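Local coordinates for protein serine-threonine phosphatase 2C (Toxoplasma gondii, PDB 2I44) that probably removes phosphate from serine and threonine residues of proteins, as a calcium-bound member of the metal-dependent PP2C phosphatase family, at residues 37-46 with 68-79. Sequence-based numbering, arbitrary orientation.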
ATOM      1  N   GLU A  37       3.845  13.393  -3.542  1.00 20.07           N
ATOM      2  CA  GLU A  37       4.276  12.131  -4.118  1.00 18.81           C
ATOM      3  C   GLU A  37       3.452  10.920  -3.698  1.00 17.59           C
ATOM      4  O   GLU A  37       3.814   9.782  -3.997  1.00 16.66           O
ATOM      5  CB  GLU A  37       5.760  11.919  -3.814  1.00 19.75           C
ATOM      6  CG  GLU A  37       6.577  13.179  -4.085  1.00 24.70           C
ATOM      7  CD  GLU A  37       8.071  12.939  -4.171  1.00 26.27           C
ATOM      8  OE1 GLU A  37       8.609  12.166  -3.348  1.00 26.29           O
ATOM      9  OE2 GLU A  37       8.712  13.544  -5.061  1.00 28.88           O
ATOM     10  N   ASP A  38       2.349  11.170  -3.002  1.00 16.66           N
ATOM     11  CA  ASP A  38       1.445  10.105  -2.587  1.00 15.49           C
ATOM     12  C   ASP A  38       0.462   9.904  -3.738  1.00 16.45           C
ATOM     13  O   ASP A  38       0.060  10.871  -4.399  1.00 15.36           O
ATOM     14  CB  ASP A  38       0.639  10.514  -1.348  1.00 17.75           C
ATOM     15  CG  ASP A  38       1.322  10.157  -0.039  1.00 18.67           C
ATOM     16  OD1 ASP A  38       2.505   9.751  -0.046  1.00 20.27           O
ATOM     17  OD2 ASP A  38       0.654  10.304   1.013  1.00 20.38           O
ATOM     18  N   ARG A  39       0.075   8.657  -3.973  1.00 14.98           N
ATOM     19  CA  ARG A  39      -0.889   8.328  -5.015  1.00 15.98           C
ATOM     20  C   ARG A  39      -1.820   7.237  -4.484  1.00 15.53           C
ATOM     21  O   ARG A  39      -1.562   6.649  -3.432  1.00 15.92           O
ATOM     22  CB  ARG A  39      -0.167   7.860  -6.283  1.00 15.33           C
ATOM     23  CG  ARG A  39       0.600   8.972  -7.003  1.00 14.84           C
ATOM     24  CD  ARG A  39      -0.350  10.039  -7.551  1.00 15.51           C
ATOM     25  NE  ARG A  39       0.344  11.035  -8.368  1.00 17.77           N
ATOM     26  CZ  ARG A  39       1.117  12.011  -7.892  1.00 19.32           C
ATOM     27  NH1 ARG A  39       1.309  12.148  -6.585  1.00 19.08           N
ATOM     28  NH2 ARG A  39       1.714  12.848  -8.730  1.00 20.20           N
ATOM     29  N   PHE A  40      -2.904   6.968  -5.198  1.00 16.13           N
ATOM     30  CA  PHE A  40      -3.841   5.949  -4.751  1.00 16.79           C
ATOM     31  C   PHE A  40      -4.749   5.482  -5.879  1.00 17.29           C
ATOM     32  O   PHE A  40      -4.902   6.155  -6.901  1.00 15.00           O
ATOM     33  CB  PHE A  40      -4.673   6.485  -3.586  1.00 17.57           C
ATOM     34  CG  PHE A  40      -5.385   7.773  -3.888  1.00 20.96           C
ATOM     35  CD1 PHE A  40      -6.539   7.782  -4.664  1.00 20.55           C
ATOM     36  CD2 PHE A  40      -4.911   8.980  -3.385  1.00 20.98           C
ATOM     37  CE1 PHE A  40      -7.212   8.966  -4.931  1.00 20.66           C
ATOM     38  CE2 PHE A  40      -5.580  10.175  -3.650  1.00 23.21           C
ATOM     39  CZ  PHE A  40      -6.732  10.167  -4.424  1.00 21.37           C
ATOM     40  N   THR A  41      -5.368   4.328  -5.668  1.00 17.20           N
ATOM     41  CA  THR A  41      -6.229   3.735  -6.669  1.00 17.42           C
ATOM     42  C   THR A  41      -7.359   2.978  -5.997  1.00 19.76           C
ATOM     43  O   THR A  41      -7.137   2.233  -5.049  1.00 20.26           O
ATOM     44  CB  THR A  41      -5.416   2.763  -7.554  1.00 17.72           C
ATOM     45  OG1 THR A  41      -4.400   3.495  -8.257  1.00 16.75           O
ATOM     46  CG2 THR A  41      -6.324   2.037  -8.550  1.00 18.53           C
ATOM     47  N   LEU A  42      -8.577   3.191  -6.480  1.00 20.50           N
ATOM     48  CA  LEU A  42      -9.733   2.500  -5.944  1.00 21.84           C
ATOM     49  C   LEU A  42     -10.599   2.009  -7.097  1.00 22.61           C
ATOM     50  O   LEU A  42     -11.047   2.801  -7.924  1.00 23.27           O
ATOM     51  CB  LEU A  42     -10.546   3.430  -5.027  1.00 23.16           C
ATOM     52  CG  LEU A  42     -11.663   2.778  -4.195  1.00 25.97           C
ATOM     53  CD1 LEU A  42     -12.120   3.726  -3.105  1.00 27.80           C
ATOM     54  CD2 LEU A  42     -12.826   2.397  -5.080  1.00 26.88           C
ATOM     55  N   CYS A  43     -10.812   0.698  -7.160  1.00 22.18           N
ATOM     56  CA  CYS A  43     -11.650   0.106  -8.201  1.00 23.23           C
ATOM     57  C   CYS A  43     -12.900  -0.463  -7.519  1.00 23.16           C
ATOM     58  O   CYS A  43     -12.886  -1.582  -7.014  1.00 22.05           O
ATOM     59  CB  CYS A  43     -10.886  -1.004  -8.924  1.00 24.76           C
ATOM     60  SG  CYS A  43     -11.731  -1.648 -10.391  1.00 26.28           S
ATOM     61  N   PRO A  44     -14.002   0.307  -7.503  1.00 24.31           N
ATOM     62  CA  PRO A  44     -15.265  -0.104  -6.875  1.00 25.84           C
ATOM     63  C   PRO A  44     -15.870  -1.432  -7.339  1.00 25.15           C
ATOM     64  O   PRO A  44     -16.417  -2.184  -6.531  1.00 25.21           O
ATOM     65  CB  PRO A  44     -16.179   1.095  -7.130  1.00 27.00           C
ATOM     66  CG  PRO A  44     -15.673   1.628  -8.420  1.00 26.19           C
ATOM     67  CD  PRO A  44     -14.176   1.567  -8.245  1.00 24.88           C
ATOM     68  N   GLN A  45     -15.790  -1.715  -8.634  1.00 26.00           N
ATOM     69  CA  GLN A  45     -16.311  -2.976  -9.161  1.00 27.17           C
ATOM     70  C   GLN A  45     -15.191  -3.649  -9.944  1.00 25.58           C
ATOM     71  O   GLN A  45     -14.987  -3.385 -11.126  1.00 25.20           O
ATOM     72  CB  GLN A  45     -17.527  -2.739 -10.066  1.00 27.39           C
ATOM     73  CG  GLN A  45     -17.964  -3.985 -10.824  1.00 31.52           C
ATOM     74  CD  GLN A  45     -19.224  -3.774 -11.647  1.00 32.82           C
ATOM     75  OE1 GLN A  45     -20.337  -3.778 -11.117  1.00 35.04           O
ATOM     76  NE2 GLN A  45     -19.054  -3.583 -12.950  1.00 32.28           N
ATOM     77  N   LEU A  46     -14.466  -4.529  -9.265  1.00 25.04           N
ATOM     78  CA  LEU A  46     -13.332  -5.221  -9.864  1.00 24.58           C
ATOM     79  C   LEU A  46     -13.718  -6.360 -10.810  1.00 24.63           C
ATOM     80  O   LEU A  46     -13.024  -6.614 -11.798  1.00 24.37           O
ATOM     81  CB  LEU A  46     -12.420  -5.746  -8.751  1.00 23.01           C
ATOM     82  CG  LEU A  46     -11.056  -6.291  -9.160  1.00 22.70           C
ATOM     83  CD1 LEU A  46     -10.240  -5.206  -9.848  1.00 22.79           C
ATOM     84  CD2 LEU A  46     -10.339  -6.800  -7.920  1.00 22.45           C
ATOM     85  N   SER A  68       5.146   6.266  -8.067  1.00 14.94           N
ATOM     86  CA  SER A  68       3.776   6.218  -7.548  1.00 14.28           C
ATOM     87  C   SER A  68       2.748   6.653  -8.602  1.00 15.64           C
ATOM     88  O   SER A  68       1.670   6.067  -8.709  1.00 13.34           O
ATOM     89  CB  SER A  68       3.641   7.087  -6.290  1.00 14.81           C
ATOM     90  OG  SER A  68       3.953   8.449  -6.553  1.00 15.59           O
ATOM     91  N   GLU A  69       3.084   7.672  -9.386  1.00 16.21           N
ATOM     92  CA  GLU A  69       2.170   8.169 -10.412  1.00 19.99           C
ATOM     93  C   GLU A  69       1.817   7.106 -11.453  1.00 20.28           C
ATOM     94  O   GLU A  69       0.670   7.016 -11.903  1.00 20.12           O
ATOM     95  CB  GLU A  69       2.779   9.394 -11.100  1.00 22.96           C
ATOM     96  CG  GLU A  69       2.045   9.880 -12.346  1.00 23.68           C
ATOM     97  CD  GLU A  69       0.587  10.252 -12.105  1.00 25.68           C
ATOM     98  OE1 GLU A  69       0.160  10.381 -10.934  1.00 24.09           O
ATOM     99  OE2 GLU A  69      -0.135  10.431 -13.109  1.00 27.62           O
ATOM    100  N   ASN A  70       2.806   6.302 -11.827  1.00 19.58           N
ATOM    101  CA  ASN A  70       2.598   5.256 -12.815  1.00 20.34           C
ATOM    102  C   ASN A  70       2.104   3.924 -12.262  1.00 21.32           C
ATOM    103  O   ASN A  70       1.120   3.368 -12.765  1.00 21.67           O
ATOM    104  CB  ASN A  70       3.887   5.043 -13.608  1.00 21.57           C
ATOM    105  CG  ASN A  70       4.143   6.162 -14.597  1.00 24.48           C
ATOM    106  OD1 ASN A  70       3.557   6.188 -15.675  1.00 24.79           O
ATOM    107  ND2 ASN A  70       5.004   7.106 -14.223  1.00 22.44           N
ATOM    108  N   VAL A  71       2.769   3.409 -11.232  1.00 19.11           N
ATOM    109  CA  VAL A  71       2.372   2.122 -10.672  1.00 18.32           C
ATOM    110  C   VAL A  71       0.886   2.074 -10.342  1.00 17.67           C
ATOM    111  O   VAL A  71       0.269   1.013 -10.409  1.00 18.60           O
ATOM    112  CB  VAL A  71       3.201   1.764  -9.400  1.00 19.26           C
ATOM    113  CG1 VAL A  71       2.536   2.318  -8.152  1.00 17.22           C
ATOM    114  CG2 VAL A  71       3.383   0.253  -9.306  1.00 19.02           C
ATOM    115  N   LYS A  72       0.305   3.224 -10.012  1.00 16.11           N
ATOM    116  CA  LYS A  72      -1.108   3.280  -9.658  1.00 17.61           C
ATOM    117  C   LYS A  72      -2.029   2.859 -10.800  1.00 17.55           C
ATOM    118  O   LYS A  72      -3.139   2.393 -10.561  1.00 18.38           O
ATOM    119  CB  LYS A  72      -1.502   4.690  -9.213  1.00 17.81           C
ATOM    120  CG  LYS A  72      -1.897   5.582 -10.366  1.00 19.92           C
ATOM    121  CD  LYS A  72      -2.252   6.971  -9.920  1.00 20.97           C
ATOM    122  CE  LYS A  72      -2.646   7.815 -11.121  1.00 25.64           C
ATOM    123  NZ  LYS A  72      -2.899   9.220 -10.732  1.00 29.33           N
ATOM    124  N   ASP A  73      -1.576   3.043 -12.037  1.00 19.28           N
ATOM    125  CA  ASP A  73      -2.377   2.687 -13.203  1.00 21.00           C
ATOM    126  C   ASP A  73      -1.995   1.308 -13.731  1.00 20.21           C
ATOM    127  O   ASP A  73      -2.593   0.814 -14.685  1.00 18.89           O
ATOM    128  CB  ASP A  73      -2.195   3.724 -14.327  1.00 21.44           C
ATOM    129  CG  ASP A  73      -2.468   5.158 -13.869  1.00 22.62           C
ATOM    130  OD1 ASP A  73      -3.550   5.428 -13.304  1.00 24.00           O
ATOM    131  OD2 ASP A  73      -1.595   6.020 -14.090  1.00 23.73           O
ATOM    132  N   LEU A  74      -1.000   0.684 -13.112  1.00 19.31           N
ATOM    133  CA  LEU A  74      -0.558  -0.633 -13.550  1.00 19.39           C
ATOM    134  C   LEU A  74      -1.096  -1.800 -12.731  1.00 18.89           C
ATOM    135  O   LEU A  74      -1.227  -2.912 -13.244  1.00 18.50           O
ATOM    136  CB  LEU A  74       0.972  -0.699 -13.543  1.00 19.65           C
ATOM    137  CG  LEU A  74       1.739   0.315 -14.397  1.00 22.44           C
ATOM    138  CD1 LEU A  74       3.245   0.091 -14.222  1.00 19.85           C
ATOM    139  CD2 LEU A  74       1.342   0.171 -15.864  1.00 20.93           C
ATOM    140  N   VAL A  75      -1.403  -1.556 -11.461  1.00 19.72           N
ATOM    141  CA  VAL A  75      -1.878  -2.619 -10.582  1.00 19.84           C
ATOM    142  C   VAL A  75      -3.170  -3.332 -10.967  1.00 18.52           C
ATOM    143  O   VAL A  75      -3.211  -4.559 -10.967  1.00 17.95           O
ATOM    144  CB  VAL A  75      -2.004  -2.127  -9.112  1.00 21.10           C
ATOM    145  CG1 VAL A  75      -0.618  -1.859  -8.546  1.00 21.37           C
ATOM    146  CG2 VAL A  75      -2.850  -0.867  -9.042  1.00 21.15           C
ATOM    147  N   VAL A  76      -4.226  -2.595 -11.293  1.00 17.11           N
ATOM    148  CA  VAL A  76      -5.465  -3.269 -11.654  1.00 17.52           C
ATOM    149  C   VAL A  76      -5.308  -4.049 -12.967  1.00 18.61           C
ATOM    150  O   VAL A  76      -5.674  -5.228 -13.040  1.00 17.90           O
ATOM    151  CB  VAL A  76      -6.654  -2.273 -11.713  1.00 18.40           C
ATOM    152  CG1 VAL A  76      -7.891  -2.952 -12.269  1.00 17.16           C
ATOM    153  CG2 VAL A  76      -6.957  -1.770 -10.304  1.00 19.50           C
ATOM    154  N   PRO A  77      -4.742  -3.420 -14.013  1.00 19.49           N
ATOM    155  CA  PRO A  77      -4.581  -4.158 -15.273  1.00 20.52           C
ATOM    156  C   PRO A  77      -3.730  -5.421 -15.094  1.00 21.63           C
ATOM    157  O   PRO A  77      -4.083  -6.495 -15.590  1.00 23.00           O
ATOM    158  CB  PRO A  77      -3.921  -3.133 -16.189  1.00 20.24           C
ATOM    159  CG  PRO A  77      -4.504  -1.840 -15.692  1.00 22.38           C
ATOM    160  CD  PRO A  77      -4.392  -2.000 -14.194  1.00 19.01           C
ATOM    161  N   GLN A  78      -2.618  -5.301 -14.377  1.00 21.04           N
ATOM    162  CA  GLN A  78      -1.755  -6.453 -14.150  1.00 22.65           C
ATOM    163  C   GLN A  78      -2.458  -7.516 -13.308  1.00 25.32           C
ATOM    164  O   GLN A  78      -2.300  -8.714 -13.542  1.00 26.39           O
ATOM    165  CB  GLN A  78      -0.460  -6.024 -13.452  1.00 21.41           C
ATOM    166  CG  GLN A  78       0.543  -5.310 -14.350  1.00 20.81           C
ATOM    167  CD  GLN A  78       1.079  -6.199 -15.467  1.00 21.25           C
ATOM    168  OE1 GLN A  78       0.923  -7.419 -15.439  1.00 21.92           O
ATOM    169  NE2 GLN A  78       1.732  -5.587 -16.448  1.00 21.50           N
ATOM    170  N   LEU A  79      -3.234  -7.074 -12.322  1.00 25.05           N
ATOM    171  CA  LEU A  79      -3.946  -8.003 -11.454  1.00 25.80           C
ATOM    172  C   LEU A  79      -4.888  -8.904 -12.240  1.00 26.06           C
ATOM    173  O   LEU A  79      -4.789 -10.127 -12.169  1.00 28.06           O
ATOM    174  CB  LEU A  79      -4.754  -7.241 -10.396  1.00 25.52           C
ATOM    175  CG  LEU A  79      -5.713  -8.090  -9.557  1.00 26.49           C
ATOM    176  CD1 LEU A  79      -4.918  -9.095  -8.733  1.00 27.83           C
ATOM    177  CD2 LEU A  79      -6.533  -7.195  -8.644  1.00 28.61           C
TER
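Arg39, Thr41 and Cys43 turn one face of strand 38-43 onto the helix, which runs almost parallel to it, 11° between the axes and 7.7 Å apart. At the start, the methylenes of Arg39 lie over Ser68, CG 3.4 Å from its OG. That hydroxyl donates to Glu37 O at 2.9 Å, coming from above the carbonyl plane. Bent at chi2 (-65°), Arg39 turns its guanidinium edge to Glu69: NE donates to OE1 in the guanidinium plane at 2.7 Å, a salt bridge, while the carboxylate is twisted 67° from that plane. Lys72 NZ adds a weak second bond to the same oxygen, completing a salt-bridge network of the three residues, which probably offsets the charge of two neighbouring cations. Arg39 NH1 donates to Asp38 O, which would limit rotation of the guanidinium. Midway, Thr41 sits against the Lys72 carbonyl where the helix is kinked; OG1 is 2.8 Å from Lys72 O, though its position is less certain. Farther along, Val76 is the bump: its CG2 fits the dip beside Thr41 CG2 and Cys43 CB, while CG1 faces Leu46 CD1 at 4.1 Å. The other Leu46 methyl, CD2, packs on Leu79 CD2 at 3.9 Å, these two side chains crossing nearly at right angles. Helix 66-80 thus covers an edge strand of one sheet in the PP2C beta-sandwich, with the Ser68 end beside the calcium site of Asp60 and Gly61.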